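Local coordinates for BDI_3064 protein (Parabacteroides distasonis ATCC 8503, PDB 5Z06) that hydrolyses linear beta-1,2-glucan and beta-1,2-glucooligosaccharides of four or more glucose units, releasing sophorose from the non-reducing end in exo fashion, at residues R203-K208 against A277-M282; D216-R221 against V262-N267; K459-N464 against Q498-D503. All coordinates share one frame; numbering follows the deposited sequence.

Contact 1: residues R203-K208 against A277-M282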
loop_
_atom_site.group_PDB
_atom_site.type_symbol
_atom_site.label_atom_id
_atom_site.label_comp_id
_atom_site.label_asym_id
_atom_site.label_seq_id
_atom_site.Cartn_x
_atom_site.Cartn_y
_atom_site.Cartn_z
ATOM N N ARG A 203 -11.319 -7.539 17.502
ATOM C CA ARG A 203 -11.407 -8.667 16.585
ATOM C C ARG A 203 -10.061 -9.260 16.275
ATOM O O ARG A 203 -9.969 -10.246 15.523
ATOM C CB ARG A 203 -12.063 -8.207 15.294
ATOM C CG ARG A 203 -13.370 -7.477 15.499
ATOM C CD ARG A 203 -14.383 -8.373 16.152
ATOM N NE ARG A 203 -15.649 -7.676 16.298
ATOM C CZ ARG A 203 -16.842 -8.246 16.232
ATOM N NH1 ARG A 203 -16.957 -9.549 16.022
ATOM N NH2 ARG A 203 -17.929 -7.512 16.388
ATOM N N HIS A 204 -9.005 -8.701 16.857
ATOM C CA HIS A 204 -7.695 -9.179 16.518
ATOM C C HIS A 204 -6.718 -8.973 17.620
ATOM O O HIS A 204 -6.957 -8.173 18.513
ATOM C CB HIS A 204 -7.190 -8.522 15.243
ATOM C CG HIS A 204 -6.572 -7.198 15.471
ATOM N ND1 HIS A 204 -7.319 -6.066 15.690
ATOM C CD2 HIS A 204 -5.272 -6.823 15.530
ATOM C CE1 HIS A 204 -6.500 -5.048 15.876
ATOM N NE2 HIS A 204 -5.256 -5.481 15.786
ATOM N N ILE A 205 -5.628 -9.730 17.522
ATOM C CA ILE A 205 -4.492 -9.601 18.384
ATOM C C ILE A 205 -3.290 -9.347 17.508
ATOM O O ILE A 205 -3.051 -10.049 16.533
ATOM C CB ILE A 205 -4.263 -10.850 19.244
ATOM C CG1 ILE A 205 -5.520 -11.110 20.068
ATOM C CG2 ILE A 205 -3.022 -10.651 20.121
ATOM C CD1 ILE A 205 -5.513 -12.398 20.853
ATOM N N ASP A 206 -2.547 -8.322 17.871
ATOM C CA ASP A 206 -1.305 -7.998 17.213
ATOM C C ASP A 206 -0.185 -8.540 18.039
ATOM O O ASP A 206 -0.109 -8.249 19.233
ATOM C CB ASP A 206 -1.152 -6.483 17.109
ATOM C CG ASP A 206 -1.984 -5.904 16.008
ATOM O OD1 ASP A 206 -2.047 -6.558 14.947
ATOM O OD2 ASP A 206 -2.546 -4.797 16.196
ATOM N N ILE A 207 0.693 -9.304 17.406
ATOM C CA ILE A 207 1.939 -9.669 18.041
ATOM C C ILE A 207 3.073 -9.009 17.291
ATOM O O ILE A 207 2.952 -8.691 16.113
ATOM C CB ILE A 207 2.123 -11.200 18.204
ATOM C CG1 ILE A 207 2.341 -11.901 16.868
ATOM C CG2 ILE A 207 0.933 -11.777 18.976
ATOM C CD1 ILE A 207 2.524 -13.415 16.968
ATOM N N LYS A 208 4.159 -8.793 18.016
ATOM C CA LYS A 208 5.334 -8.131 17.517
ATOM C C LYS A 208 6.540 -8.785 18.163
ATOM O O LYS A 208 6.508 -9.166 19.355
ATOM C CB LYS A 208 5.322 -6.640 17.889
ATOM C CG LYS A 208 6.372 -5.823 17.121
ATOM C CD LYS A 208 6.631 -4.438 17.710
ATOM C CE LYS A 208 7.708 -3.685 16.921
ATOM N NZ LYS A 208 9.063 -4.305 16.957
ATOM N N ALA A 277 -3.230 -12.632 24.832
ATOM C CA ALA A 277 -4.116 -11.514 25.033
ATOM C C ALA A 277 -5.521 -11.959 24.782
ATOM O O ALA A 277 -5.767 -13.017 24.201
ATOM C CB ALA A 277 -3.749 -10.376 24.104
ATOM N N THR A 278 -6.454 -11.132 25.210
ATOM C CA THR A 278 -7.864 -11.441 25.053
ATOM C C THR A 278 -8.515 -10.247 24.414
ATOM O O THR A 278 -8.343 -9.138 24.902
ATOM C CB THR A 278 -8.523 -11.714 26.407
ATOM O OG1 THR A 278 -7.729 -12.669 27.114
ATOM C CG2 THR A 278 -9.972 -12.224 26.230
ATOM N N THR A 279 -9.261 -10.484 23.328
ATOM C CA THR A 279 -10.031 -9.440 22.683
ATOM C C THR A 279 -11.157 -8.948 23.563
ATOM O O THR A 279 -11.658 -9.677 24.376
ATOM C CB THR A 279 -10.680 -9.892 21.354
ATOM O OG1 THR A 279 -11.567 -11.007 21.580
ATOM C CG2 THR A 279 -9.617 -10.237 20.305
ATOM N N TYR A 280 -11.587 -7.716 23.335
ATOM C CA TYR A 280 -12.579 -7.069 24.185
ATOM C C TYR A 280 -13.396 -6.131 23.311
ATOM O O TYR A 280 -12.900 -5.675 22.278
ATOM C CB TYR A 280 -11.891 -6.271 25.307
ATOM C CG TYR A 280 -10.751 -5.445 24.768
ATOM C CD1 TYR A 280 -9.499 -6.011 24.591
ATOM C CD2 TYR A 280 -10.929 -4.127 24.389
ATOM C CE1 TYR A 280 -8.455 -5.288 24.068
ATOM C CE2 TYR A 280 -9.889 -3.390 23.865
ATOM C CZ TYR A 280 -8.651 -3.972 23.700
ATOM O OH TYR A 280 -7.602 -3.258 23.171
ATOM N N PRO A 281 -14.638 -5.819 23.736
ATOM C CA PRO A 281 -15.420 -4.863 22.966
ATOM C C PRO A 281 -14.771 -3.492 22.951
ATOM O O PRO A 281 -14.216 -3.044 23.962
ATOM C CB PRO A 281 -16.782 -4.822 23.666
ATOM C CG PRO A 281 -16.670 -5.694 24.858
ATOM C CD PRO A 281 -15.317 -6.288 24.947
ATOM N N MET A 282 -14.849 -2.841 21.796
ATOM C CA MET A 282 -14.253 -1.538 21.604
ATOM C C MET A 282 -15.305 -0.505 21.231
ATOM O O MET A 282 -16.202 -0.748 20.443
ATOM C CB MET A 282 -13.153 -1.623 20.551
ATOM C CG MET A 282 -11.865 -2.231 21.067
ATOM S SD MET A 282 -10.620 -2.494 19.792
ATOM C CE MET A 282 -10.134 -0.815 19.457
#
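Ile-205 meets both Ala-277 and Thr-279, a different branch to each, in a contact made by side chains and carbonyls. At CB the side chain divides. CG2, anti to the backbone N, meets the methyl CB of Ala-277 at 4.1 Å, while CG1, set anti to the carbonyl carbon (chi1 -58°), passes the methyl CG2 of Thr-279, whose side chain crosses it at about a right angle. The chain then runs out extended, and its tip CD1 rests 3.4 Å from the carbonyl O of Ala-277. Thr-279 CG2 also lies 3.8 Å from the His-204 O; its hydroxyl is engaged elsewhere, by Glu-250 O and Lys-253 N. Cut back to an alanine here, the side chain would lack CG1, CG2 and CD1, which is likely to open a gap beside the Ala-277 methyl and carbonyl and to take from the Thr-279 methyl the CG1 it packs on. His-204 starts off away from this interface: its NE2 bonds Asp-206 OD2 at 2.8 Å, and ND1 is hydrogen-bonded to the Tyr-635 hydroxyl. Strands 204-210 and 275-278 belong to a three-stranded and a four-stranded antiparallel sheet, an arrangement consistent with a fibronectin type III-like beta-sandwich.

Contact 2: residues D216-R221 against V262-N267; sequences DIKYYR and VDYALN
Two residues of one strand, Lys-218 and Tyr-219, stand opposite the single Val-262 of its neighbour, a classic beta bulge where strand 219-225 meets the end of strand 254-262. The carbonyl O of Val-262 accepts two amides: the Lys-218 N at 2.7 Å, in the carbonyl plane, and the Tyr-219 N at 3.3 Å, tilted 19° from it. Val-262 N returns a bond to Tyr-219 O, arriving almost in line with that C=O, so the strands stay paired in antiparallel fashion beside the extra residue.

Side chains pack around the bulge. Tyr-219 and Val-262 lie side by side and point the same way, with Tyr-219 CE1 3.6 Å from Val-262 CG1. Val-262 CG2 sits over one face of the Arg-221 guanidinium, towards its rim. Lys-218, its CG anti to the backbone N (chi1 -164°), sends its aliphatic chain across the Tyr-264 ring at about a right angle; CG stands 3.8 Å from the ring centroid and 4° off the normal, a CH-pi contact over the face. Farther along, Lys-218 CD touches Leu-266 CD2 at 3.5 Å.

A second shell fixes these groups. Lys-218 NZ is paired with Glu-178 and Arg-221 NH1 with Glu-268, while the Tyr-264 hydroxyl is held by Asp-7 and Arg-82. The type I turn from Asp-263 to Leu-266 carries Tyr-264 and Leu-266 to their places, and just past the turn, Asn-267 ND2 donates to the syn lone pair of Asp-263 OD2. At the start of the turn, one water donates to Asp-216 O at 2.7 Å and accepts from Tyr-264 N.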
loop_
_atom_site.group_PDB
_atom_site.type_symbol
_atom_site.label_atom_id
_atom_site.label_comp_id
_atom_site.label_asym_id
_atom_site.label_seq_id
_atom_site.Cartn_x
_atom_site.Cartn_y
_atom_site.Cartn_z
ATOM N N ASP A 216 19.770 -14.480 7.381
ATOM C CA ASP A 216 18.916 -14.560 6.199
ATOM C C ASP A 216 17.906 -15.729 6.295
ATOM O O ASP A 216 18.005 -16.752 5.608
ATOM C CB ASP A 216 19.772 -14.615 4.932
ATOM C CG ASP A 216 18.997 -14.240 3.693
ATOM O OD1 ASP A 216 17.812 -13.867 3.802
ATOM O OD2 ASP A 216 19.548 -14.324 2.589
ATOM N N ILE A 217 16.925 -15.545 7.170
ATOM C CA ILE A 217 15.869 -16.525 7.382
ATOM C C ILE A 217 14.776 -16.409 6.315
ATOM O O ILE A 217 14.628 -15.369 5.643
ATOM C CB ILE A 217 15.260 -16.430 8.797
ATOM C CG1 ILE A 217 14.560 -15.095 9.040
ATOM C CG2 ILE A 217 16.338 -16.649 9.852
ATOM C CD1 ILE A 217 13.414 -15.212 10.008
ATOM N N LYS A 218 14.003 -17.483 6.180
ATOM C CA LYS A 218 12.970 -17.547 5.146
ATOM C C LYS A 218 11.730 -16.775 5.612
ATOM O O LYS A 218 11.206 -15.915 4.914
ATOM C CB LYS A 218 12.626 -19.002 4.834
ATOM C CG LYS A 218 11.860 -19.200 3.539
ATOM C CD LYS A 218 11.362 -20.630 3.419
ATOM C CE LYS A 218 10.553 -20.859 2.157
ATOM N NZ LYS A 218 11.374 -20.763 0.937
ATOM N N TYR A 219 11.268 -17.113 6.801
ATOM C CA TYR A 219 10.096 -16.487 7.364
ATOM C C TYR A 219 10.015 -16.808 8.820
ATOM O O TYR A 219 10.756 -17.649 9.326
ATOM C CB TYR A 219 8.803 -16.906 6.643
ATOM C CG TYR A 219 8.604 -18.379 6.274
ATOM C CD1 TYR A 219 8.543 -19.381 7.242
ATOM C CD2 TYR A 219 8.362 -18.745 4.948
ATOM C CE1 TYR A 219 8.318 -20.705 6.889
ATOM C CE2 TYR A 219 8.132 -20.060 4.590
ATOM C CZ TYR A 219 8.106 -21.033 5.561
ATOM O OH TYR A 219 7.866 -22.329 5.191
ATOM N N TYR A 220 9.143 -16.090 9.496
ATOM C CA TYR A 220 8.757 -16.423 10.848
ATOM C C TYR A 220 7.496 -17.257 10.751
ATOM O O TYR A 220 6.631 -16.958 9.936
ATOM C CB TYR A 220 8.504 -15.156 11.642
ATOM C CG TYR A 220 9.751 -14.344 11.826
ATOM C CD1 TYR A 220 10.671 -14.674 12.822
ATOM C CD2 TYR A 220 10.023 -13.257 10.998
ATOM C CE1 TYR A 220 11.827 -13.932 12.999
ATOM C CE2 TYR A 220 11.174 -12.505 11.159
ATOM C CZ TYR A 220 12.074 -12.837 12.162
ATOM O OH TYR A 220 13.215 -12.079 12.307
ATOM N N ARG A 221 7.412 -18.315 11.541
ATOM C CA ARG A 221 6.200 -19.086 11.646
ATOM C C ARG A 221 5.560 -18.669 12.930
ATOM O O ARG A 221 6.232 -18.669 13.976
ATOM C CB ARG A 221 6.491 -20.583 11.706
ATOM C CG ARG A 221 6.074 -21.347 10.467
ATOM C CD ARG A 221 6.373 -22.835 10.595
ATOM N NE ARG A 221 6.699 -23.399 9.285
ATOM C CZ ARG A 221 7.562 -24.393 9.058
ATOM N NH1 ARG A 221 8.226 -24.986 10.058
ATOM N NH2 ARG A 221 7.770 -24.800 7.802
ATOM N N VAL A 262 12.284 -19.649 10.673
ATOM C CA VAL A 262 12.464 -20.768 9.764
ATOM C C VAL A 262 13.472 -20.328 8.714
ATOM O O VAL A 262 13.320 -19.259 8.135
ATOM C CB VAL A 262 11.134 -21.151 9.100
ATOM C CG1 VAL A 262 11.295 -22.316 8.130
ATOM C CG2 VAL A 262 10.105 -21.490 10.166
ATOM N N ASP A 263 14.510 -21.139 8.489
ATOM C CA ASP A 263 15.511 -20.841 7.461
ATOM C C ASP A 263 15.070 -21.436 6.137
ATOM O O ASP A 263 14.054 -22.137 6.076
ATOM C CB ASP A 263 16.924 -21.307 7.886
ATOM C CG ASP A 263 17.092 -22.835 7.938
ATOM O OD1 ASP A 263 16.387 -23.584 7.239
ATOM O OD2 ASP A 263 17.974 -23.279 8.701
ATOM N N TYR A 264 15.827 -21.173 5.081
ATOM C CA TYR A 264 15.470 -21.676 3.754
ATOM C C TYR A 264 15.528 -23.199 3.604
ATOM O O TYR A 264 14.868 -23.759 2.723
ATOM C CB TYR A 264 16.294 -20.985 2.666
ATOM C CG TYR A 264 15.724 -19.639 2.306
ATOM C CD1 TYR A 264 15.867 -18.549 3.158
ATOM C CD2 TYR A 264 15.006 -19.465 1.128
ATOM C CE1 TYR A 264 15.336 -17.315 2.824
ATOM C CE2 TYR A 264 14.470 -18.243 0.787
ATOM C CZ TYR A 264 14.624 -17.171 1.644
ATOM O OH TYR A 264 14.098 -15.949 1.299
ATOM N N ALA A 265 16.285 -23.867 4.475
ATOM C CA ALA A 265 16.264 -25.330 4.561
ATOM C C ALA A 265 15.029 -25.843 5.308
ATOM O O ALA A 265 14.843 -27.059 5.418
ATOM C CB ALA A 265 17.531 -25.846 5.225
ATOM N N LEU A 266 14.201 -24.915 5.811
ATOM C CA LEU A 266 13.004 -25.197 6.591
ATOM C C LEU A 266 13.332 -25.815 7.949
ATOM O O LEU A 266 12.528 -26.523 8.525
ATOM C CB LEU A 266 11.968 -26.011 5.797
ATOM C CG LEU A 266 11.668 -25.478 4.392
ATOM C CD1 LEU A 266 10.596 -26.305 3.712
ATOM C CD2 LEU A 266 11.242 -24.015 4.414
ATOM N N ASN A 267 14.507 -25.502 8.480
ATOM C CA ASN A 267 14.780 -25.778 9.887
ATOM C C ASN A 267 14.074 -24.703 10.674
ATOM O O ASN A 267 13.897 -23.592 10.189
ATOM C CB ASN A 267 16.270 -25.724 10.215
ATOM C CG ASN A 267 17.088 -26.649 9.341
ATOM O OD1 ASN A 267 16.801 -27.847 9.237
ATOM N ND2 ASN A 267 18.094 -26.091 8.685
HETATM O O HOH W 1 18.144 -19.484 5.548
#

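Contact 3: residues K459-N464 against Q498-D503; sequences KLIGWN and QEYRAD. With GOL (glycerol), chain G.
Arg-501 grips side-on the carbonyl oxygen of a cis peptide, the one joining Gly-462 to Trp-463. Its NE lies 2.6 Å from Gly-462 O and its NH2 2.9 Å from the same Gly-462 O, which stays within 1° of the guanidinium plane, so both bonds lie in that plane and fall on one acceptor. The chain reaches there extended from CG to NE, and NH1 is taken by Ser-492 O and Lys-511 O.

Ile-461 serves two flat groups at once. CG2 sits over a face of the Arg-501 guanidinium, 3.6 Å from Arg-501 NH2, whereas Ile-461 CD1 lies over a face of the Tyr-500 ring, towards its rim and 3.8 Å from Tyr-500 CG. With CG anti to the backbone N (chi1 176°), Tyr-500 extends its ring across the loop. Its hydroxyl meets His-458, a water that also links Lys-459 O and Ile-461 N, and O1 of a glycerol probably left from crystallisation; Asn-464 ND2 donates to that same O1.

The loop lies between helix 495-505 and the helical body of the enzyme, in keeping with the six-hairpin clan: Leu-460 packs on helix 392-408, and Trp-463 against helix 556-573.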
loop_
_atom_site.group_PDB
_atom_site.type_symbol
_atom_site.label_atom_id
_atom_site.label_comp_id
_atom_site.label_asym_id
_atom_site.label_seq_id
_atom_site.Cartn_x
_atom_site.Cartn_y
_atom_site.Cartn_z
ATOM N N LYS A 459 2.155 20.834 -15.947
ATOM C CA LYS A 459 1.707 22.021 -15.227
ATOM C C LYS A 459 0.880 21.598 -14.041
ATOM O O LYS A 459 0.170 20.599 -14.122
ATOM C CB LYS A 459 0.868 22.914 -16.108
ATOM C CG LYS A 459 1.663 23.630 -17.190
ATOM C CD LYS A 459 0.730 24.045 -18.332
ATOM C CE LYS A 459 1.333 25.127 -19.224
ATOM N NZ LYS A 459 2.314 24.573 -20.195
ATOM N N LEU A 460 0.973 22.350 -12.944
ATOM C CA LEU A 460 0.145 22.088 -11.783
ATOM C C LEU A 460 -1.155 22.820 -11.954
ATOM O O LEU A 460 -1.196 24.049 -11.895
ATOM C CB LEU A 460 0.841 22.509 -10.479
ATOM C CG LEU A 460 1.803 21.532 -9.831
ATOM C CD1 LEU A 460 2.420 20.544 -10.796
ATOM C CD2 LEU A 460 2.879 22.225 -9.028
ATOM N N ILE A 461 -2.218 22.055 -12.185
ATOM C CA ILE A 461 -3.524 22.610 -12.483
ATOM C C ILE A 461 -4.559 21.893 -11.664
ATOM O O ILE A 461 -4.719 20.671 -11.800
ATOM C CB ILE A 461 -3.848 22.445 -13.985
ATOM C CG1 ILE A 461 -2.760 23.140 -14.833
ATOM C CG2 ILE A 461 -5.249 22.982 -14.303
ATOM C CD1 ILE A 461 -2.859 22.846 -16.311
ATOM N N GLY A 462 -5.243 22.648 -10.809
ATOM C CA GLY A 462 -6.364 22.146 -10.007
ATOM C C GLY A 462 -7.658 22.199 -10.808
ATOM O O GLY A 462 -7.677 22.789 -11.872
ATOM N N TRP A 463 -8.748 21.601 -10.346
ATOM C CA TRP A 463 -8.811 20.798 -9.129
ATOM C C TRP A 463 -8.078 19.478 -9.290
ATOM O O TRP A 463 -8.365 18.684 -10.189
ATOM C CB TRP A 463 -10.243 20.488 -8.776
ATOM C CG TRP A 463 -10.391 19.540 -7.627
ATOM C CD1 TRP A 463 -10.812 18.227 -7.671
ATOM C CD2 TRP A 463 -10.086 19.812 -6.266
ATOM N NE1 TRP A 463 -10.816 17.687 -6.414
ATOM C CE2 TRP A 463 -10.373 18.631 -5.526
ATOM C CE3 TRP A 463 -9.624 20.937 -5.590
ATOM C CZ2 TRP A 463 -10.216 18.562 -4.148
ATOM C CZ3 TRP A 463 -9.468 20.865 -4.204
ATOM C CH2 TRP A 463 -9.765 19.693 -3.505
ATOM N N ASN A 464 -7.091 19.295 -8.429
ATOM C CA ASN A 464 -6.486 18.014 -8.188
ATOM C C ASN A 464 -5.852 18.054 -6.788
ATOM O O ASN A 464 -6.281 18.838 -5.938
ATOM C CB ASN A 464 -5.528 17.609 -9.337
ATOM C CG ASN A 464 -4.286 18.469 -9.439
ATOM O OD1 ASN A 464 -4.103 19.454 -8.722
ATOM N ND2 ASN A 464 -3.414 18.084 -10.341
ATOM N N GLN A 498 -8.337 24.122 -19.085
ATOM C CA GLN A 498 -9.643 23.515 -19.321
ATOM C C GLN A 498 -9.482 22.162 -19.985
ATOM O O GLN A 498 -10.053 21.176 -19.517
ATOM C CB GLN A 498 -10.528 24.427 -20.171
ATOM C CG GLN A 498 -10.952 25.710 -19.471
ATOM C CD GLN A 498 -11.643 26.674 -20.407
ATOM O OE1 GLN A 498 -12.433 26.264 -21.259
ATOM N NE2 GLN A 498 -11.373 27.965 -20.237
ATOM N N GLU A 499 -8.692 22.124 -21.052
ATOM C CA GLU A 499 -8.395 20.876 -21.759
ATOM C C GLU A 499 -7.695 19.836 -20.870
ATOM O O GLU A 499 -7.990 18.655 -20.946
ATOM C CB GLU A 499 -7.547 21.144 -23.003
ATOM C CG GLU A 499 -8.328 21.796 -24.138
ATOM C CD GLU A 499 -7.469 22.146 -25.359
ATOM O OE1 GLU A 499 -6.226 22.031 -25.315
ATOM O OE2 GLU A 499 -8.048 22.555 -26.383
ATOM N N TYR A 500 -6.768 20.282 -20.044
ATOM C CA TYR A 500 -6.079 19.403 -19.098
ATOM C C TYR A 500 -7.064 18.725 -18.152
ATOM O O TYR A 500 -6.992 17.516 -17.934
ATOM C CB TYR A 500 -5.050 20.209 -18.322
ATOM C CG TYR A 500 -4.343 19.439 -17.257
ATOM C CD1 TYR A 500 -4.897 19.335 -15.976
ATOM C CD2 TYR A 500 -3.125 18.826 -17.509
ATOM C CE1 TYR A 500 -4.260 18.636 -14.978
ATOM C CE2 TYR A 500 -2.479 18.117 -16.507
ATOM C CZ TYR A 500 -3.051 18.039 -15.239
ATOM O OH TYR A 500 -2.443 17.337 -14.220
ATOM N N ARG A 501 -7.984 19.518 -17.612
ATOM C CA ARG A 501 -9.020 19.014 -16.735
ATOM C C ARG A 501 -9.907 18.009 -17.423
ATOM O O ARG A 501 -10.110 16.901 -16.905
ATOM C CB ARG A 501 -9.845 20.148 -16.189
ATOM C CG ARG A 501 -9.054 20.995 -15.201
ATOM C CD ARG A 501 -9.801 22.257 -14.908
ATOM N NE ARG A 501 -9.002 23.191 -14.123
ATOM C CZ ARG A 501 -8.736 24.465 -14.414
ATOM N NH1 ARG A 501 -9.224 25.062 -15.499
ATOM N NH2 ARG A 501 -7.971 25.162 -13.571
ATOM N N ALA A 502 -10.399 18.375 -18.605
ATOM C CA ALA A 502 -11.275 17.491 -19.348
ATOM C C ALA A 502 -10.522 16.235 -19.767
ATOM O O ALA A 502 -11.103 15.161 -19.739
ATOM C CB ALA A 502 -11.920 18.205 -20.548
ATOM N N ASP A 503 -9.226 16.354 -20.085
ATOM C CA ASP A 503 -8.416 15.201 -20.490
ATOM C C ASP A 503 -8.354 14.098 -19.443
ATOM O O ASP A 503 -8.478 12.920 -19.792
ATOM C CB ASP A 503 -6.982 15.607 -20.858
ATOM C CG ASP A 503 -6.879 16.311 -22.218
ATOM O OD1 ASP A 503 -7.892 16.411 -22.964
ATOM O OD2 ASP A 503 -5.760 16.785 -22.548
HETATM C C1 GOL G . -4.690 14.991 -12.547
HETATM O O1 GOL G . -4.157 16.318 -12.348
HETATM C C2 GOL G . -3.585 13.965 -12.358
HETATM O O2 GOL G . -2.593 14.245 -13.342
HETATM C C3 GOL G . -2.894 14.047 -10.991
HETATM O O3 GOL G . -3.853 14.000 -9.947
HETATM O O HOH W 2 -1.492 19.208 -12.504
#

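How the contacts relate
The contacts fall into two regions of one monomer. Contact 2 is nested within the chain loop closed by contact 1, and both reach the four-stranded sheet of 232-237, 219-225, 254-262 and 275-278; contact 1 ties it to the three-stranded sheet at the side near the helices, contact 2 lies at the other end of it, near the calcium site. Their centres lie 27 Å apart, nearest atoms about 7 Å. Contact 3 follows later in the chain, inside the glycoamylase-like range, with its centre 46 Å from that of contact 1 and 50 Å from that of contact 2, on the opposite side of the chain's centre. The first two thus belong to a probable beta-sandwich, the third to the glycoamylase-like helical part, and none touches another.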